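Local structure of glycoside Hydrolase Family 43_12 (Metagenome, 7JVH) at residues His436-His440 with Ile441-Ala445. The protein probably hydrolyses glycosidic bonds in plant cell-wall polysaccharides or their oligosaccharides, as a glycoside hydrolase of family 43, subfamily 12. Residues are numbered along the deposited sequence; the frame is centred on the assembly and turned at random.
Sequences HRQQH and IKYTA
With CG anti to the backbone N and the chain extended beyond it, Gln438 brings its amide to the CD2-CE2 side of the Tyr443 ring, whose chi1 of 85° sets CG between backbone N and carbonyl carbon and turns the ring back toward the preceding turn. The two side chains cross at about a right angle, the amide and ring planes 67° apart. Gln438 CD lies 3.4 Å from Tyr443 CE2, and Gln438 NE2 meets the ring edge, in its plane, 3.6 Å from Tyr443 CD2. This is van der Waals contact; the amide's polar bonds lie elsewhere. Gln438 NE2 donates to His440 O over 3.0 Å, with an N-H...O angle of 154°; the acceptor lies in the amide plane and the donor in the carbonyl plane. Gln438 OE1 is hydrogen-bonded to Tyr526 OH, so both ends of the amide are engaged and its rotation is fixed. On the next residue but one, His440 CB rests 3.4 Å from Lys442 O, while its ring is held by Tyr35 OH at ND1 and Gly380 O at NE2. Were Gln438 replaced by an alanine, His440 O would probably lose this donor and Tyr526 OH its amide partner, with a gap likely beside Tyr443 CE2. The turn links strand 433-437 to strand 442-451, which belong to the two different sheets of the concanavalin A-like beta-sandwich, and Tyr443 also packs on Val519 and Val561, one from each sheet. Here one buried amide has both polar ends paired while packing against an aromatic ring, tying turn to strand.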
loop_
_atom_site.group_PDB
_atom_site.type_symbol
_atom_site.label_atom_id
_atom_site.label_comp_id
_atom_site.label_asym_id
_atom_site.label_seq_id
_atom_site.Cartn_x
_atom_site.Cartn_y
_atom_site.Cartn_z
ATOM N N HIS A 436 -6.129 -2.503 9.646
ATOM C CA HIS A 436 -4.727 -2.235 9.832
ATOM C C HIS A 436 -4.023 -3.217 8.914
ATOM O O HIS A 436 -4.365 -4.401 8.903
ATOM C CB HIS A 436 -4.346 -2.498 11.286
ATOM C CG HIS A 436 -2.940 -2.110 11.629
ATOM N ND1 HIS A 436 -1.845 -2.828 11.193
ATOM C CD2 HIS A 436 -2.449 -1.083 12.367
ATOM C CE1 HIS A 436 -0.747 -2.257 11.652
ATOM N NE2 HIS A 436 -1.086 -1.197 12.360
ATOM N N ARG A 437 -3.046 -2.722 8.142
ATOM C CA ARG A 437 -2.279 -3.553 7.237
ATOM C C ARG A 437 -1.517 -4.616 8.006
ATOM O O ARG A 437 -1.021 -4.362 9.107
ATOM C CB ARG A 437 -1.290 -2.690 6.451
ATOM C CG ARG A 437 -1.939 -1.733 5.463
ATOM C CD ARG A 437 -0.930 -0.695 5.046
ATOM N NE ARG A 437 -1.369 0.269 4.041
ATOM C CZ ARG A 437 -2.177 1.301 4.283
ATOM N NH1 ARG A 437 -2.715 1.510 5.482
ATOM N NH2 ARG A 437 -2.473 2.145 3.314
ATOM N N GLN A 438 -1.446 -5.822 7.432
ATOM C CA GLN A 438 -0.574 -6.877 7.934
ATOM C C GLN A 438 0.850 -6.472 7.552
ATOM O O GLN A 438 1.235 -6.523 6.369
ATOM C CB GLN A 438 -0.936 -8.236 7.354
ATOM C CG GLN A 438 -0.018 -9.354 7.798
ATOM C CD GLN A 438 -0.593 -10.756 7.584
ATOM O OE1 GLN A 438 -1.743 -10.914 7.201
ATOM N NE2 GLN A 438 0.214 -11.776 7.858
ATOM N N GLN A 439 1.631 -6.064 8.565
ATOM C CA GLN A 439 2.981 -5.550 8.357
ATOM C C GLN A 439 4.062 -6.604 8.514
ATOM O O GLN A 439 5.229 -6.332 8.250
ATOM C CB GLN A 439 3.244 -4.365 9.285
ATOM C CG GLN A 439 2.455 -3.130 8.879
ATOM C CD GLN A 439 2.785 -1.930 9.731
ATOM O OE1 GLN A 439 2.420 -1.870 10.893
ATOM N NE2 GLN A 439 3.452 -0.955 9.148
ATOM N N HIS A 440 3.663 -7.815 8.908
ATOM C CA HIS A 440 4.580 -8.907 9.216
ATOM C C HIS A 440 3.997 -10.232 8.759
ATOM O O HIS A 440 2.755 -10.392 8.689
ATOM C CB HIS A 440 4.795 -9.004 10.739
ATOM C CG HIS A 440 5.309 -7.745 11.350
ATOM N ND1 HIS A 440 4.486 -6.685 11.649
ATOM C CD2 HIS A 440 6.558 -7.373 11.715
ATOM C CE1 HIS A 440 5.212 -5.710 12.171
ATOM N NE2 HIS A 440 6.469 -6.106 12.229
ATOM N N ILE A 441 4.896 -11.193 8.506
ATOM C CA ILE A 441 4.494 -12.561 8.181
ATOM C C ILE A 441 3.969 -13.232 9.451
ATOM O O ILE A 441 2.954 -13.927 9.425
ATOM C CB ILE A 441 5.668 -13.380 7.612
ATOM C CG1 ILE A 441 6.293 -12.669 6.411
ATOM C CG2 ILE A 441 5.175 -14.750 7.171
ATOM C CD1 ILE A 441 7.560 -13.328 5.921
ATOM N N LYS A 442 4.686 -13.014 10.556
ATOM C CA LYS A 442 4.300 -13.524 11.871
ATOM C C LYS A 442 3.780 -12.390 12.738
ATOM O O LYS A 442 4.506 -11.458 13.029
ATOM C CB LYS A 442 5.485 -14.168 12.566
ATOM C CG LYS A 442 5.827 -15.554 12.066
ATOM C CD LYS A 442 7.055 -16.085 12.794
ATOM C CE LYS A 442 7.359 -17.504 12.346
ATOM N NZ LYS A 442 8.582 -18.023 13.045
ATOM N N TYR A 443 2.508 -12.470 13.128
ATOM C CA TYR A 443 1.912 -11.463 13.987
ATOM C C TYR A 443 0.851 -12.068 14.911
ATOM O O TYR A 443 0.418 -13.208 14.748
ATOM C CB TYR A 443 1.371 -10.250 13.187
ATOM C CG TYR A 443 -0.022 -10.388 12.624
ATOM C CD1 TYR A 443 -1.137 -9.983 13.361
ATOM C CD2 TYR A 443 -0.238 -10.900 11.345
ATOM C CE1 TYR A 443 -2.414 -10.100 12.857
ATOM C CE2 TYR A 443 -1.512 -10.997 10.818
ATOM C CZ TYR A 443 -2.593 -10.606 11.581
ATOM O OH TYR A 443 -3.871 -10.737 11.059
ATOM N N THR A 444 0.490 -11.269 15.911
ATOM C CA THR A 444 -0.477 -11.596 16.925
ATOM C C THR A 444 -1.214 -10.300 17.159
ATOM O O THR A 444 -0.599 -9.251 17.297
ATOM C CB THR A 444 0.187 -12.083 18.242
ATOM O OG1 THR A 444 0.953 -13.261 17.980
ATOM C CG2 THR A 444 -0.848 -12.400 19.311
ATOM N N ALA A 445 -2.548 -10.380 17.174
ATOM C CA ALA A 445 -3.393 -9.221 17.352
ATOM C C ALA A 445 -4.569 -9.610 18.206
ATOM O O ALA A 445 -4.967 -10.782 18.233
ATOM C CB ALA A 445 -3.857 -8.719 15.989
#